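Local coordinates for peroxisomal membrane protein LPX1 (Saccharomyces cerevisiae, PDB 2Y6U) that hydrolyses acyl esters in yeast peroxisomes, with acyl esterase, lipase and phospholipase A activity, at residues V280-V291 with Q303-N312. Residues are numbered along the deposited sequence; the frame is centred on the assembly and turned at random.
Sequences VKFVRKRTIHIV and QLFLQKTLQN
In the beta-alpha-beta crossover that joins parallel strands 286-292 and 313-318 of the alpha/beta-hydrolase sheet, helix 303-309 runs back nearly antiparallel to strand 286-291, at 160°, their axes 10.5 Å apart. His289 and Leu306 meet where helix and sheet pack: Leu306 CD1 lies over one face of the imidazole in a CH-pi contact, 4.1 Å from the ring centroid, while Gln303 CG comes obliquely to CE1. With CG anti to the backbone N, His289 reaches toward the helix, and its ND1 is hydrogen-bonded to Tyr313 OH. Next comes Leu310, just past the helix, whose two methyls divide the work: CD1 meets Thr287 CG2 at 3.6 Å, the two side chains crossing at about a right angle, and CD2 touches both Val280 CG1 and Val283 CG1. Val280 also turns CG2 to the edge of the Phe305 ring, 3.9 Å from CE2. Val283 also packs against helix 146-157.

At the start of strand 286-291 the contact becomes polar: Thr287 N donates to the backbone O of Asn312 (3.0 Å), the residue that leads into strand 313-318. Arg286, bent at chi2 (85°), folds back across the Asn312 amide so that NH1 reaches OD1 at 3.0 Å; the bond is bent (144° at the hydrogen), with NH1 tilted from the carbonyl plane and OD1 a little out of the guanidinium plane. Replacing Arg286 by an alanine would probably leave Asn312 OD1 without its guanidinium mate, the amide then held at ND2 by a water. One water takes the Asn312 N-H and another that of Gln311, and both lie within hydrogen-bonding distance of Val283 O. Direct bonds thus tie the strand start to Asn312, whereas water carries much of the polar link between the two turns, beside an apolar seam closed by Leu310 and Leu306.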
ATOM      1  N   VAL A 280       2.672  -9.027  11.385  1.00 21.63           N
ATOM      2  CA  VAL A 280       4.094  -9.043  11.769  1.00 20.44           C
ATOM      3  C   VAL A 280       4.813 -10.330  11.295  1.00 21.29           C
ATOM      4  O   VAL A 280       5.983 -10.268  10.882  1.00 23.22           O
ATOM      5  CB  VAL A 280       4.238  -8.814  13.297  1.00 21.17           C
ATOM      6  CG1 VAL A 280       5.754  -8.958  13.701  1.00 22.41           C
ATOM      7  CG2 VAL A 280       3.838  -7.370  13.598  1.00 20.03           C
ATOM      8  N   LYS A 281       4.089 -11.404  11.240  1.00 21.92           N
ATOM      9  CA  LYS A 281       4.593 -12.663  10.741  1.00 25.62           C
ATOM     10  C   LYS A 281       5.114 -12.597   9.266  1.00 26.90           C
ATOM     11  O   LYS A 281       5.905 -13.474   8.888  1.00 27.03           O
ATOM     12  CB  LYS A 281       3.612 -13.804  10.904  1.00 25.99           C
ATOM     13  CG  LYS A 281       2.327 -13.701  10.056  1.00 26.63           C
ATOM     14  CD  LYS A 281       1.287 -14.771  10.271  1.00 30.51           C
ATOM     15  CE  LYS A 281       0.129 -14.559   9.315  1.00 29.40           C
ATOM     16  NZ  LYS A 281      -1.005 -15.445   9.594  1.00 27.98           N
ATOM     17  N   PHE A 282       4.674 -11.582   8.492  1.00 22.67           N
ATOM     18  CA  PHE A 282       5.108 -11.435   7.107  1.00 23.39           C
ATOM     19  C   PHE A 282       6.362 -10.599   6.972  1.00 23.72           C
ATOM     20  O   PHE A 282       6.911 -10.464   5.881  1.00 24.38           O
ATOM     21  CB  PHE A 282       3.968 -10.884   6.247  1.00 23.04           C
ATOM     22  CG  PHE A 282       2.885 -11.892   6.038  1.00 22.27           C
ATOM     23  CD1 PHE A 282       3.139 -13.076   5.362  1.00 26.90           C
ATOM     24  CD2 PHE A 282       1.618 -11.703   6.569  1.00 24.07           C
ATOM     25  CE1 PHE A 282       2.114 -13.948   5.092  1.00 25.64           C
ATOM     26  CE2 PHE A 282       0.630 -12.597   6.379  1.00 26.62           C
ATOM     27  CZ  PHE A 282       0.847 -13.750   5.660  1.00 26.66           C
ATOM     28  N   VAL A 283       6.813  -9.994   8.095  1.00 22.66           N
ATOM     29  CA  VAL A 283       7.962  -9.094   8.077  1.00 23.40           C
ATOM     30  C   VAL A 283       9.222  -9.986   8.215  1.00 24.43           C
ATOM     31  O   VAL A 283       9.530 -10.477   9.297  1.00 27.54           O
ATOM     32  CB  VAL A 283       7.911  -8.043   9.196  1.00 24.98           C
ATOM     33  CG1 VAL A 283       9.245  -7.223   9.283  1.00 23.58           C
ATOM     34  CG2 VAL A 283       6.647  -7.117   8.942  1.00 20.38           C
ATOM     35  N   ARG A 284       9.869 -10.211   7.095  1.00 29.18           N
ATOM     36  CA  ARG A 284      10.966 -11.216   6.996  1.00 30.56           C
ATOM     37  C   ARG A 284      12.329 -10.560   7.136  1.00 30.27           C
ATOM     38  O   ARG A 284      13.345 -11.259   7.308  1.00 30.72           O
ATOM     39  CB  ARG A 284      10.931 -11.910   5.649  1.00 31.95           C
ATOM     40  CG  ARG A 284       9.718 -12.664   5.409  1.00 41.07           C
ATOM     41  CD  ARG A 284      10.020 -13.350   4.124  1.00 52.42           C
ATOM     42  NE  ARG A 284       8.843 -13.750   3.407  1.00 64.77           N
ATOM     43  CZ  ARG A 284       8.882 -14.529   2.331  1.00 72.28           C
ATOM     44  NH1 ARG A 284      10.062 -14.933   1.842  1.00 75.35           N
ATOM     45  NH2 ARG A 284       7.747 -14.876   1.735  1.00 75.78           N
ATOM     46  N   LYS A 285      12.359  -9.247   7.162  1.00 26.42           N
ATOM     47  CA  LYS A 285      13.592  -8.492   7.205  0.70 26.90           C
ATOM     48  C   LYS A 285      14.270  -8.556   8.544  1.00 25.21           C
ATOM     49  O   LYS A 285      13.626  -8.616   9.569  1.00 25.34           O
ATOM     50  CB  LYS A 285      13.299  -6.992   6.923  0.70 26.78           C
ATOM     51  CG  LYS A 285      12.535  -6.725   5.677  0.70 25.03           C
ATOM     52  CD  LYS A 285      13.255  -7.203   4.379  0.70 28.90           C
ATOM     53  CE  LYS A 285      12.356  -7.080   3.146  0.70 31.10           C
ATOM     54  NZ  LYS A 285      11.844  -5.712   2.953  0.70 27.40           N
ATOM     55  N   ARG A 286      15.585  -8.442   8.537  1.00 25.50           N
ATOM     56  CA  ARG A 286      16.289  -8.225   9.764  1.00 25.76           C
ATOM     57  C   ARG A 286      15.710  -7.012  10.480  1.00 25.89           C
ATOM     58  O   ARG A 286      15.624  -5.935   9.899  1.00 25.76           O
ATOM     59  CB  ARG A 286      17.740  -7.922   9.396  1.00 28.47           C
ATOM     60  CG  ARG A 286      18.569  -7.552  10.610  1.00 34.62           C
ATOM     61  CD  ARG A 286      19.024  -8.739  11.218  1.00 37.75           C
ATOM     62  NE  ARG A 286      20.120  -8.652  12.221  1.00 39.60           N
ATOM     63  CZ  ARG A 286      20.241  -9.517  13.255  1.00 42.47           C
ATOM     64  NH1 ARG A 286      19.335 -10.504  13.488  1.00 39.66           N
ATOM     65  NH2 ARG A 286      21.283  -9.388  14.087  1.00 38.66           N
ATOM     66  N   THR A 287      15.333  -7.194  11.741  1.00 24.39           N
ATOM     67  CA  THR A 287      14.686  -6.201  12.549  1.00 24.87           C
ATOM     68  C   THR A 287      15.375  -6.116  13.900  1.00 25.74           C
ATOM     69  O   THR A 287      15.571  -7.167  14.676  1.00 25.65           O
ATOM     70  CB  THR A 287      13.208  -6.599  12.704  1.00 24.17           C
ATOM     71  OG1 THR A 287      12.605  -6.691  11.424  1.00 24.48           O
ATOM     72  CG2 THR A 287      12.462  -5.531  13.567  1.00 24.35           C
ATOM     73  N   ILE A 288      15.899  -4.946  14.167  1.00 26.58           N
ATOM     74  CA  ILE A 288      16.545  -4.644  15.430  1.00 26.09           C
ATOM     75  C   ILE A 288      15.515  -3.973  16.328  1.00 27.10           C
ATOM     76  O   ILE A 288      14.867  -3.006  15.917  1.00 27.81           O
ATOM     77  CB  ILE A 288      17.679  -3.642  15.201  1.00 26.95           C
ATOM     78  CG1 ILE A 288      18.601  -4.073  14.075  1.00 26.56           C
ATOM     79  CG2 ILE A 288      18.408  -3.360  16.499  1.00 26.97           C
ATOM     80  CD1 ILE A 288      19.228  -5.579  14.193  1.00 26.96           C
ATOM     81  N   HIS A 289      15.418  -4.402  17.580  1.00 24.94           N
ATOM     82  CA  HIS A 289      14.470  -3.875  18.508  1.00 25.23           C
ATOM     83  C   HIS A 289      15.288  -3.321  19.635  1.00 25.57           C
ATOM     84  O   HIS A 289      16.029  -4.042  20.288  1.00 26.66           O
ATOM     85  CB  HIS A 289      13.593  -5.024  18.944  1.00 25.03           C
ATOM     86  CG  HIS A 289      12.466  -4.650  19.845  1.00 25.37           C
ATOM     87  ND1 HIS A 289      11.674  -5.614  20.437  1.00 23.00           N
ATOM     88  CD2 HIS A 289      11.994  -3.442  20.266  1.00 24.96           C
ATOM     89  CE1 HIS A 289      10.762  -5.015  21.165  1.00 28.67           C
ATOM     90  NE2 HIS A 289      10.907  -3.702  21.059  1.00 26.02           N
ATOM     91  N   ILE A 290      15.269  -2.002  19.795  1.00 25.94           N
ATOM     92  CA  ILE A 290      16.047  -1.324  20.789  1.00 25.05           C
ATOM     93  C   ILE A 290      15.066  -0.893  21.855  1.00 26.97           C
ATOM     94  O   ILE A 290      14.058  -0.214  21.584  1.00 26.38           O
ATOM     95  CB  ILE A 290      16.783  -0.119  20.232  1.00 27.02           C
ATOM     96  CG1 ILE A 290      17.734  -0.548  19.101  1.00 28.01           C
ATOM     97  CG2 ILE A 290      17.581   0.665  21.401  1.00 25.80           C
ATOM     98  CD1 ILE A 290      18.510   0.553  18.380  1.00 25.37           C
ATOM     99  N   VAL A 291      15.326  -1.317  23.079  1.00 27.29           N
ATOM    100  CA  VAL A 291      14.449  -0.965  24.199  1.00 27.97           C
ATOM    101  C   VAL A 291      15.265  -0.325  25.291  1.00 29.77           C
ATOM    102  O   VAL A 291      16.456  -0.574  25.442  1.00 31.84           O
ATOM    103  CB  VAL A 291      13.623  -2.127  24.750  1.00 29.50           C
ATOM    104  CG1 VAL A 291      12.812  -2.893  23.635  1.00 24.69           C
ATOM    105  CG2 VAL A 291      14.518  -3.105  25.531  1.00 30.07           C
ATOM    106  N   GLN A 303       6.810  -6.299  23.860  1.00 30.65           N
ATOM    107  CA  GLN A 303       8.095  -6.839  23.507  1.00 29.83           C
ATOM    108  C   GLN A 303       8.122  -8.309  23.172  1.00 30.89           C
ATOM    109  O   GLN A 303       8.777  -8.718  22.173  1.00 32.15           O
ATOM    110  CB  GLN A 303       9.106  -6.537  24.671  1.00 32.32           C
ATOM    111  CG  GLN A 303      10.499  -6.921  24.318  1.00 32.21           C
ATOM    112  CD  GLN A 303      11.466  -6.757  25.475  1.00 33.11           C
ATOM    113  OE1 GLN A 303      11.326  -5.822  26.289  1.00 29.49           O
ATOM    114  NE2 GLN A 303      12.334  -7.725  25.649  1.00 28.44           N
ATOM    115  N   LEU A 304       7.442  -9.140  23.953  1.00 30.79           N
ATOM    116  CA  LEU A 304       7.502 -10.558  23.739  1.00 31.67           C
ATOM    117  C   LEU A 304       6.819 -10.986  22.430  1.00 30.37           C
ATOM    118  O   LEU A 304       7.198 -12.014  21.797  1.00 29.14           O
ATOM    119  CB  LEU A 304       6.937 -11.317  24.922  1.00 33.56           C
ATOM    120  CG  LEU A 304       7.730 -10.980  26.249  1.00 41.04           C
ATOM    121  CD1 LEU A 304       7.245 -11.809  27.255  1.00 43.76           C
ATOM    122  CD2 LEU A 304       9.274 -10.971  26.202  1.00 44.52           C
ATOM    123  N   PHE A 305       5.808 -10.240  22.053  1.00 28.09           N
ATOM    124  CA  PHE A 305       5.102 -10.548  20.810  1.00 27.06           C
ATOM    125  C   PHE A 305       6.088 -10.370  19.601  1.00 24.90           C
ATOM    126  O   PHE A 305       6.103 -11.185  18.720  1.00 24.32           O
ATOM    127  CB  PHE A 305       3.868  -9.680  20.645  1.00 29.20           C
ATOM    128  CG  PHE A 305       3.289  -9.741  19.249  1.00 27.72           C
ATOM    129  CD1 PHE A 305       2.534 -10.844  18.864  1.00 34.48           C
ATOM    130  CD2 PHE A 305       3.523  -8.722  18.365  1.00 32.27           C
ATOM    131  CE1 PHE A 305       2.032 -10.906  17.567  1.00 36.23           C
ATOM    132  CE2 PHE A 305       3.035  -8.800  17.124  1.00 31.77           C
ATOM    133  CZ  PHE A 305       2.345  -9.864  16.711  1.00 30.82           C
ATOM    134  N   LEU A 306       6.860  -9.308  19.612  1.00 24.07           N
ATOM    135  CA  LEU A 306       7.792  -9.030  18.578  1.00 25.27           C
ATOM    136  C   LEU A 306       8.884 -10.054  18.481  1.00 24.91           C
ATOM    137  O   LEU A 306       9.172 -10.606  17.426  1.00 23.09           O
ATOM    138  CB  LEU A 306       8.343  -7.646  18.678  1.00 24.02           C
ATOM    139  CG  LEU A 306       7.302  -6.586  18.449  1.00 24.59           C
ATOM    140  CD1 LEU A 306       7.976  -5.256  18.669  1.00 28.42           C
ATOM    141  CD2 LEU A 306       6.593  -6.607  17.055  1.00 22.73           C
ATOM    142  N   GLN A 307       9.390 -10.460  19.639  1.00 25.20           N
ATOM    143  CA  GLN A 307      10.358 -11.512  19.673  1.00 26.52           C
ATOM    144  C   GLN A 307       9.873 -12.852  19.169  1.00 27.99           C
ATOM    145  O   GLN A 307      10.643 -13.636  18.666  1.00 29.35           O
ATOM    146  CB  GLN A 307      10.943 -11.615  21.126  1.00 28.23           C
ATOM    147  CG  GLN A 307      11.003 -12.852  21.720  1.00 31.70           C
ATOM    148  CD  GLN A 307      11.495 -12.818  23.190  1.00 32.52           C
ATOM    149  OE1 GLN A 307      11.980 -11.792  23.672  1.00 32.95           O
ATOM    150  NE2 GLN A 307      11.247 -13.890  23.901  1.00 28.07           N
ATOM    151  N   LYS A 308       8.629 -13.200  19.450  1.00 27.85           N
ATOM    152  CA  LYS A 308       8.090 -14.455  19.060  0.50 30.07           C
ATOM    153  C   LYS A 308       7.680 -14.457  17.575  1.00 29.68           C
ATOM    154  O   LYS A 308       7.464 -15.507  16.989  1.00 30.93           O
ATOM    155  CB  LYS A 308       6.865 -14.773  19.930  0.50 32.28           C
ATOM    156  CG  LYS A 308       7.235 -15.181  21.332  0.50 34.57           C
ATOM    157  CD  LYS A 308       6.071 -15.149  22.315  0.50 38.41           C
ATOM    158  CE  LYS A 308       6.497 -15.686  23.709  0.50 43.42           C
ATOM    159  NZ  LYS A 308       5.560 -15.227  24.778  0.50 46.63           N
ATOM    160  N   THR A 309       7.525 -13.284  17.006  1.00 26.28           N
ATOM    161  CA  THR A 309       6.848 -13.198  15.732  1.00 28.64           C
ATOM    162  C   THR A 309       7.734 -12.798  14.520  1.00 27.90           C
ATOM    163  O   THR A 309       7.463 -13.222  13.367  1.00 30.42           O
ATOM    164  CB  THR A 309       5.565 -12.295  15.851  1.00 27.08           C
ATOM    165  OG1 THR A 309       4.761 -12.737  16.951  1.00 26.35           O
ATOM    166  CG2 THR A 309       4.675 -12.457  14.572  1.00 29.25           C
ATOM    167  N   LEU A 310       8.744 -12.034  14.801  1.00 25.18           N
ATOM    168  CA  LEU A 310       9.726 -11.591  13.813  1.00 25.73           C
ATOM    169  C   LEU A 310      10.749 -12.709  13.620  1.00 28.86           C
ATOM    170  O   LEU A 310      11.444 -13.095  14.575  1.00 28.11           O
ATOM    171  CB  LEU A 310      10.316 -10.299  14.269  1.00 24.17           C
ATOM    172  CG  LEU A 310       9.492  -9.029  14.183  1.00 23.24           C
ATOM    173  CD1 LEU A 310      10.119  -7.884  15.001  1.00 20.80           C
ATOM    174  CD2 LEU A 310       9.322  -8.697  12.670  1.00 25.29           C
ATOM    175  N   GLN A 311      10.849 -13.232  12.383  1.00 27.67           N
ATOM    176  CA  GLN A 311      11.736 -14.373  12.112  1.00 32.32           C
ATOM    177  C   GLN A 311      13.193 -14.003  12.256  1.00 31.19           C
ATOM    178  O   GLN A 311      13.974 -14.837  12.581  1.00 33.03           O
ATOM    179  CB  GLN A 311      11.556 -14.911  10.680  1.00 35.04           C
ATOM    180  CG  GLN A 311      10.368 -15.768  10.441  1.00 46.24           C
ATOM    181  CD  GLN A 311      10.030 -15.987   8.877  1.00 56.13           C
ATOM    182  OE1 GLN A 311      10.332 -15.136   7.945  1.00 53.66           O
ATOM    183  NE2 GLN A 311       9.355 -17.098   8.631  1.00 55.91           N
ATOM    184  N   ASN A 312      13.559 -12.760  11.950  1.00 29.49           N
ATOM    185  CA  ASN A 312      14.939 -12.333  11.960  1.00 29.08           C
ATOM    186  C   ASN A 312      15.048 -11.173  12.897  1.00 28.34           C
ATOM    187  O   ASN A 312      14.894 -10.017  12.512  1.00 26.96           O
ATOM    188  CB  ASN A 312      15.417 -11.981  10.529  1.00 29.47           C
ATOM    189  CG  ASN A 312      16.939 -11.787  10.416  1.00 33.02           C
ATOM    190  OD1 ASN A 312      17.657 -11.842  11.450  1.00 35.83           O
ATOM    191  ND2 ASN A 312      17.446 -11.564   9.195  1.00 31.71           N
TER
HETATM  192  O   HOH W   1      11.950 -10.627  10.792  1.00 26.58           O
HETATM  193  O   HOH W   2       8.699 -12.609  10.685  1.00 28.59           O
HETATM  194  O   HOH W   3      15.984 -11.624   6.905  1.00 35.42           O
HETATM  195  O   HOH W   4      13.467 -13.865   7.697  1.00 46.52           O